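Local coordinates for protein Alpha/beta hydrolase (Pseudomonas aeruginosa PAO1, PDB 4R1D) that probably acts as a calcium-binding lipase of the alpha/beta hydrolase family, an H2 type VI secretion effector (Tle4) that forms a complex with its partner Tli4, at residues Ala433-His438 / Ser492-Asp497; Thr60-Lys65 / Gly208-Gln213; Gly187-Glu192 / Gly551-Thr556. All blocks are in the same frame, centred on the assembly; numbering follows the deposited sequence.

Overall arrangement
The three contacts are well separated around the central parallel sheet of this alpha/beta hydrolase. Contacts 1 and 2 lie on opposite sides of the chain's centre, about 30 Å apart between contact centres. Each uses a loop leaving the sheet, after strand 427-432 in contact 1 and after the edge strand 201-206 in contact 2. Contact 3, about 29 Å from contact 1 and 34 Å from contact 2 between centres, brings the C-terminal helix 542-556 back to residues 187-192. Along the chain, the segments of contacts 2 and 3 alternate, while both segments of contact 1 fall between those of contact 3, so parts of the chain far apart in sequence are brought together around the same sheet.

Contact 1: residues Ala433-His438 / Ser492-Asp497; sequences ADDSRH and SGSGGD
With chi1 at -81°, D435 turns its CG anti to the carbonyl carbon, while the hydroxyl of S494 sits between its own backbone N and carbonyl carbon (chi1 67°). These torsions bring S494 OG to D435 OD1 in a hydrogen bond donated by the hydroxyl; the modelled distance, 2.5 Å, is unusually short and its exact value doubtful. K522 engages both residues, through a salt bridge to D435 OD2 and a hydrogen bond to S494 OG. Alongside, D434 and G496 form a single antiparallel hydrogen-bonded bridge: D434 N to G496 O and G496 N to D434 O, each 3.1 Å. A type I beta turn, D434 to R437, begins one residue beyond the end of strand 427-432 of the alpha/beta hydrolase sheet. D434 O also accepts from R437 N, which closes the turn, and its two donors arrive from opposite faces of the carbonyl plane. D434 OD1 adds an Asx turn, using its anti lone pair for S436 N (2.8 Å). Lacking a side chain, G495 slips its CA to 3.4 Å from both D434 O and R437 O. R437 lays its CD 3.9 Å from D497 C and sends its guanidinium on to G532 O and E498.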
# COMPACT_ATOMS: atom_id res chain seq x y z
N ALA A 433 12.61 -6.16 20.51
CA ALA A 433 12.33 -5.44 21.73
C ALA A 433 13.64 -4.89 22.27
O ALA A 433 14.32 -5.54 23.05
CB ALA A 433 11.70 -6.36 22.75
N ASP A 434 13.98 -3.68 21.84
CA ASP A 434 15.29 -3.14 22.16
C ASP A 434 15.17 -1.69 22.56
O ASP A 434 14.58 -0.88 21.84
CB ASP A 434 16.23 -3.28 20.97
CG ASP A 434 17.69 -3.15 21.37
OD1 ASP A 434 18.13 -2.02 21.67
OD2 ASP A 434 18.40 -4.18 21.39
N ASP A 435 15.73 -1.36 23.72
CA ASP A 435 15.62 -0.00 24.23
C ASP A 435 16.54 0.99 23.53
O ASP A 435 16.47 2.19 23.80
CB ASP A 435 15.84 0.01 25.75
CG ASP A 435 14.58 -0.38 26.50
OD1 ASP A 435 13.50 0.16 26.18
OD2 ASP A 435 14.67 -1.23 27.42
N SER A 436 17.39 0.51 22.61
CA SER A 436 18.18 1.43 21.79
C SER A 436 17.44 1.87 20.52
O SER A 436 18.00 2.55 19.66
CB SER A 436 19.56 0.85 21.44
OG SER A 436 19.45 -0.13 20.43
N ARG A 437 16.18 1.47 20.39
CA ARG A 437 15.37 1.90 19.26
C ARG A 437 14.08 2.48 19.81
O ARG A 437 13.15 1.73 20.11
CB ARG A 437 15.08 0.72 18.34
CG ARG A 437 16.34 0.02 17.87
CD ARG A 437 16.05 -0.95 16.75
NE ARG A 437 17.23 -1.68 16.30
CZ ARG A 437 18.04 -1.29 15.32
NH1 ARG A 437 17.82 -0.15 14.68
NH2 ARG A 437 19.07 -2.04 14.98
N HIS A 438 14.03 3.80 19.98
CA HIS A 438 12.95 4.44 20.72
C HIS A 438 11.58 4.18 20.12
O HIS A 438 10.58 4.10 20.85
CB HIS A 438 13.21 5.95 20.92
CG HIS A 438 12.86 6.80 19.74
ND1 HIS A 438 13.72 6.99 18.68
CD2 HIS A 438 11.76 7.54 19.47
CE1 HIS A 438 13.16 7.80 17.80
NE2 HIS A 438 11.97 8.14 18.25
N SER A 492 7.98 -2.88 30.58
CA SER A 492 8.18 -4.01 29.67
C SER A 492 7.90 -3.64 28.22
O SER A 492 8.35 -4.33 27.32
CB SER A 492 7.31 -5.21 30.06
OG SER A 492 5.94 -4.97 29.77
N GLY A 493 7.18 -2.54 28.01
CA GLY A 493 6.74 -2.16 26.67
C GLY A 493 7.57 -1.08 25.98
O GLY A 493 7.25 -0.66 24.87
N SER A 494 8.66 -0.65 26.63
CA SER A 494 9.52 0.39 26.07
C SER A 494 10.34 -0.11 24.88
O SER A 494 10.47 -1.32 24.66
CB SER A 494 10.48 0.94 27.14
OG SER A 494 11.41 -0.06 27.53
N GLY A 495 10.91 0.83 24.13
CA GLY A 495 11.70 0.51 22.95
C GLY A 495 10.89 -0.19 21.86
O GLY A 495 9.67 -0.09 21.81
N GLY A 496 11.58 -0.93 21.00
CA GLY A 496 10.91 -1.69 19.96
C GLY A 496 11.88 -2.05 18.85
O GLY A 496 13.04 -2.40 19.12
N ASP A 497 11.42 -1.97 17.61
CA ASP A 497 12.28 -2.28 16.47
C ASP A 497 12.34 -1.11 15.49
O ASP A 497 12.70 -1.31 14.33
CB ASP A 497 11.80 -3.56 15.78
CG ASP A 497 10.47 -3.39 15.06
OD1 ASP A 497 9.99 -2.24 14.99
OD2 ASP A 497 9.91 -4.39 14.56

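Contact 2: residues Thr60-Lys65 / Gly208-Gln213; sequences TNLRNK and GYNWLQ
This is a buried contact between the start of strand 62-64, the middle strand of a small antiparallel sheet, with the residues leading into it, and the loop that leaves strand 201-206 at the edge of the central parallel sheet. T60 meets this loop with both its side chain and its carbonyl. Its hydroxyl accepts the backbone N-H of Y209, OG1 to N 3.1 Å, in a fairly straight bond. With chi1 at -59° the CG2 methyl lies opposite the backbone N and reaches the same peptide, 3.4 Å from Y209 N. The carbonyl of T60 takes the indole N-H of W211, O to NE1 3.1 Å. That oxygen lies at the indole edge, only 1° out of the ring plane, and offers a lone pair in its own carbonyl plane, which helps to set the rotation of the ring, although the bond is bent (141° at the hydrogen). L62 CD1 approaches the indole obliquely near its rim, 3.6 Å from W211 NE1. The same methyl touches L212 CD1 at 3.9 Å, both leucines lying on the same side of the ring. W72, from the neighbouring strand 70-72, packs edge-to-face with W211, and the Y209 hydroxyl is bonded to P55 O. N210 OD1 receives L212 N (3.1 Å) and its ND2 binds A108 O. The result is an Asx turn laid over a type I beta turn from N210 to Q213, within the beta-to-alpha connection that leads from strand 201-206 into helix 215-238 of the alpha/beta hydrolase core.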
# COMPACT_ATOMS: atom_id res chain seq x y z
N THR A 60 4.67 -4.64 -0.71
CA THR A 60 4.29 -5.26 -1.98
C THR A 60 4.24 -4.21 -3.09
O THR A 60 3.68 -3.13 -2.90
CB THR A 60 2.91 -5.97 -1.87
OG1 THR A 60 2.97 -6.98 -0.84
CG2 THR A 60 2.48 -6.62 -3.21
N ASN A 61 4.83 -4.53 -4.23
CA ASN A 61 4.78 -3.67 -5.41
C ASN A 61 3.36 -3.51 -5.93
O ASN A 61 2.61 -4.48 -5.94
CB ASN A 61 5.64 -4.27 -6.52
CG ASN A 61 7.08 -4.46 -6.10
OD1 ASN A 61 7.66 -3.61 -5.43
ND2 ASN A 61 7.67 -5.58 -6.52
N LEU A 62 3.01 -2.31 -6.41
CA LEU A 62 1.67 -2.05 -6.91
C LEU A 62 1.72 -1.35 -8.25
O LEU A 62 2.64 -0.57 -8.52
CB LEU A 62 0.88 -1.14 -5.95
CG LEU A 62 0.84 -1.57 -4.49
CD1 LEU A 62 0.17 -0.48 -3.66
CD2 LEU A 62 0.10 -2.91 -4.34
N ARG A 63 0.71 -1.62 -9.06
CA ARG A 63 0.53 -0.91 -10.31
C ARG A 63 -0.90 -0.42 -10.39
O ARG A 63 -1.77 -0.96 -9.71
CB ARG A 63 0.85 -1.83 -11.49
CG ARG A 63 -0.08 -3.03 -11.59
CD ARG A 63 0.41 -4.01 -12.65
NE ARG A 63 -0.51 -5.14 -12.77
CZ ARG A 63 -0.14 -6.36 -13.15
NH1 ARG A 63 1.14 -6.61 -13.41
NH2 ARG A 63 -1.03 -7.32 -13.24
N ASN A 64 -1.14 0.59 -11.22
CA ASN A 64 -2.51 1.08 -11.39
C ASN A 64 -3.35 -0.03 -12.03
O ASN A 64 -2.94 -0.66 -12.99
CB ASN A 64 -2.52 2.35 -12.26
CG ASN A 64 -3.92 2.90 -12.51
OD1 ASN A 64 -4.64 2.40 -13.37
ND2 ASN A 64 -4.30 3.96 -11.77
N LYS A 65 -4.53 -0.30 -11.46
CA LYS A 65 -5.35 -1.43 -11.87
C LYS A 65 -5.87 -1.30 -13.30
O LYS A 65 -5.99 -2.30 -14.02
CB LYS A 65 -6.51 -1.61 -10.88
CG LYS A 65 -7.31 -2.88 -11.08
CD LYS A 65 -8.59 -2.87 -10.23
CE LYS A 65 -8.30 -2.63 -8.78
NZ LYS A 65 -9.46 -2.95 -7.88
N GLY A 208 2.09 -11.55 -1.89
CA GLY A 208 2.03 -10.10 -1.88
C GLY A 208 0.57 -9.66 -1.89
O GLY A 208 -0.31 -10.38 -2.39
N TYR A 209 0.29 -8.47 -1.35
CA TYR A 209 -1.09 -8.01 -1.24
C TYR A 209 -1.19 -6.49 -1.31
O TYR A 209 -0.21 -5.77 -1.09
CB TYR A 209 -1.74 -8.55 0.03
CG TYR A 209 -1.08 -8.04 1.30
CD1 TYR A 209 -0.05 -8.74 1.90
CD2 TYR A 209 -1.52 -6.87 1.90
CE1 TYR A 209 0.55 -8.27 3.05
CE2 TYR A 209 -0.92 -6.39 3.06
CZ TYR A 209 0.11 -7.10 3.63
OH TYR A 209 0.70 -6.62 4.78
N ASN A 210 -2.38 -6.02 -1.62
CA ASN A 210 -2.64 -4.60 -1.75
C ASN A 210 -2.73 -4.01 -0.35
O ASN A 210 -3.78 -4.05 0.28
CB ASN A 210 -3.93 -4.39 -2.54
CG ASN A 210 -4.39 -2.95 -2.56
OD1 ASN A 210 -3.70 -2.05 -2.06
ND2 ASN A 210 -5.55 -2.71 -3.17
N TRP A 211 -1.61 -3.48 0.14
CA TRP A 211 -1.51 -2.99 1.52
C TRP A 211 -2.29 -1.70 1.78
O TRP A 211 -2.49 -1.31 2.92
CB TRP A 211 -0.03 -2.85 1.93
CG TRP A 211 0.78 -2.05 0.95
CD1 TRP A 211 1.54 -2.53 -0.09
CD2 TRP A 211 0.89 -0.62 0.91
NE1 TRP A 211 2.11 -1.48 -0.77
CE2 TRP A 211 1.73 -0.30 -0.17
CE3 TRP A 211 0.36 0.41 1.69
CZ2 TRP A 211 2.06 1.02 -0.51
CZ3 TRP A 211 0.69 1.73 1.36
CH2 TRP A 211 1.52 2.02 0.27
N LEU A 212 -2.76 -1.04 0.72
CA LEU A 212 -3.60 0.15 0.91
C LEU A 212 -5.01 -0.19 1.36
O LEU A 212 -5.67 0.59 2.05
CB LEU A 212 -3.65 0.96 -0.39
CG LEU A 212 -2.35 1.68 -0.71
CD1 LEU A 212 -2.33 2.09 -2.17
CD2 LEU A 212 -2.23 2.92 0.20
N GLN A 213 -5.50 -1.35 0.94
CA GLN A 213 -6.86 -1.72 1.29
C GLN A 213 -6.87 -2.31 2.69
O GLN A 213 -5.81 -2.60 3.25
CB GLN A 213 -7.40 -2.76 0.30
CG GLN A 213 -6.87 -4.16 0.56
CD GLN A 213 -7.23 -5.13 -0.54
OE1 GLN A 213 -8.05 -4.81 -1.42
NE2 GLN A 213 -6.61 -6.31 -0.52

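Contact 3: residues Gly187-Glu192 / Gly551-Thr556; sequences GPIDEE and GVIKIT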
# COMPACT_ATOMS: atom_id res chain seq x y z
N GLY A 187 9.94 -26.78 23.18
CA GLY A 187 11.28 -27.28 23.45
C GLY A 187 12.12 -27.25 22.19
O GLY A 187 11.65 -26.85 21.13
N PRO A 188 13.38 -27.69 22.30
CA PRO A 188 14.28 -27.66 21.14
C PRO A 188 13.79 -28.62 20.06
O PRO A 188 13.05 -29.55 20.36
CB PRO A 188 15.61 -28.16 21.71
CG PRO A 188 15.22 -28.96 22.90
CD PRO A 188 14.05 -28.24 23.49
N ILE A 189 14.21 -28.37 18.83
CA ILE A 189 14.00 -29.31 17.74
C ILE A 189 14.86 -30.54 18.04
O ILE A 189 15.98 -30.41 18.54
CB ILE A 189 14.44 -28.69 16.40
CG1 ILE A 189 13.43 -27.62 15.96
CG2 ILE A 189 14.60 -29.75 15.33
CD1 ILE A 189 13.97 -26.65 14.90
N ASP A 190 14.32 -31.72 17.75
CA ASP A 190 15.09 -32.95 17.92
C ASP A 190 15.23 -33.71 16.60
O ASP A 190 14.67 -33.31 15.57
CB ASP A 190 14.54 -33.85 19.05
CG ASP A 190 13.19 -34.48 18.72
OD1 ASP A 190 12.85 -34.69 17.54
OD2 ASP A 190 12.46 -34.79 19.69
N GLU A 191 15.99 -34.80 16.63
CA GLU A 191 16.33 -35.51 15.40
C GLU A 191 15.10 -36.16 14.77
O GLU A 191 14.96 -36.19 13.54
CB GLU A 191 17.42 -36.56 15.66
CG GLU A 191 17.96 -37.19 14.38
CD GLU A 191 19.04 -38.22 14.64
OE1 GLU A 191 19.50 -38.34 15.79
OE2 GLU A 191 19.42 -38.90 13.67
N GLU A 192 14.21 -36.71 15.60
CA GLU A 192 12.91 -37.20 15.15
C GLU A 192 12.18 -36.21 14.28
O GLU A 192 11.68 -36.53 13.20
CB GLU A 192 11.97 -37.34 16.33
CG GLU A 192 11.55 -38.68 16.54
CD GLU A 192 12.72 -39.46 16.87
OE1 GLU A 192 13.24 -40.13 15.96
OE2 GLU A 192 13.15 -39.35 18.04
N GLY A 551 9.81 -22.44 13.73
CA GLY A 551 8.36 -22.53 13.66
C GLY A 551 7.89 -23.52 12.60
O GLY A 551 7.00 -24.34 12.84
N VAL A 552 8.50 -23.47 11.43
CA VAL A 552 8.07 -24.34 10.34
C VAL A 552 8.27 -25.81 10.70
O VAL A 552 7.37 -26.65 10.47
CB VAL A 552 8.80 -24.00 9.04
CG1 VAL A 552 8.57 -25.09 7.97
CG2 VAL A 552 8.33 -22.63 8.54
N ILE A 553 9.42 -26.12 11.28
CA ILE A 553 9.70 -27.49 11.71
C ILE A 553 8.69 -27.98 12.76
O ILE A 553 8.14 -29.08 12.65
CB ILE A 553 11.12 -27.66 12.24
CG1 ILE A 553 12.14 -27.42 11.13
CG2 ILE A 553 11.27 -29.07 12.87
CD1 ILE A 553 11.95 -28.35 9.90
N LYS A 554 8.45 -27.16 13.78
CA LYS A 554 7.49 -27.53 14.81
C LYS A 554 6.07 -27.72 14.26
O LYS A 554 5.41 -28.72 14.55
CB LYS A 554 7.52 -26.54 15.97
CG LYS A 554 8.81 -26.60 16.81
CD LYS A 554 8.98 -27.97 17.49
CE LYS A 554 10.22 -28.00 18.39
NZ LYS A 554 10.24 -29.20 19.31
N ILE A 555 5.60 -26.76 13.46
CA ILE A 555 4.26 -26.84 12.89
C ILE A 555 4.08 -28.09 12.03
O ILE A 555 3.03 -28.72 12.04
CB ILE A 555 3.93 -25.57 12.07
CG1 ILE A 555 3.83 -24.36 13.01
CG2 ILE A 555 2.63 -25.78 11.23
CD1 ILE A 555 4.00 -22.98 12.35
N THR A 556 5.12 -28.42 11.27
CA THR A 556 5.13 -29.59 10.39
C THR A 556 4.86 -30.92 11.11
O THR A 556 4.32 -31.86 10.52
CB THR A 556 6.48 -29.64 9.63
OG1 THR A 556 6.60 -28.48 8.79
CG2 THR A 556 6.59 -30.88 8.76
O HOH W 1 8.23 -28.14 21.33
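K554 reaches from helix 542-556 to the chain at G187-I189, and its NZ makes both direct hydrogen bonds between the two segments. From CB the chain sets out with CG anti to the carbonyl carbon and then bends at chi2 (-63°), after which it runs extended to the amine. The bend brings CE against the loop, 3.3 Å from G187 O and 4.0 Å from I189 CG1. At the tip, NZ donates to P188 O at 3.0 Å, approaching from well above the carbonyl plane (60° out of it), and makes a weak bond to G187 O at 3.3 Å. A water accepts from both NZ and G187 N, bridging the amine to the start of the loop. E193 supplies the opposite charge through a salt bridge with NZ, so the ammonium group is held between two carbonyls, a water and a carboxylate. Beside the lysine, I189 crosses I553 at about a right angle, its CD1 4.0 Å from I553 CB and its CG1 4.0 Å from I553 CG2. D190, next after I189, is the N-cap of helix 191-197, with OD1 bonded to E193 N. I553 packs on L194 and A197 of that helix, and its side chain lies about 5 Å from that of F202, a calcium-site residue, though the ion itself is about 13 Å away, while V552 and I555 cover strand 250-255 and I555 and K554 touch Y428 of strand 427-432.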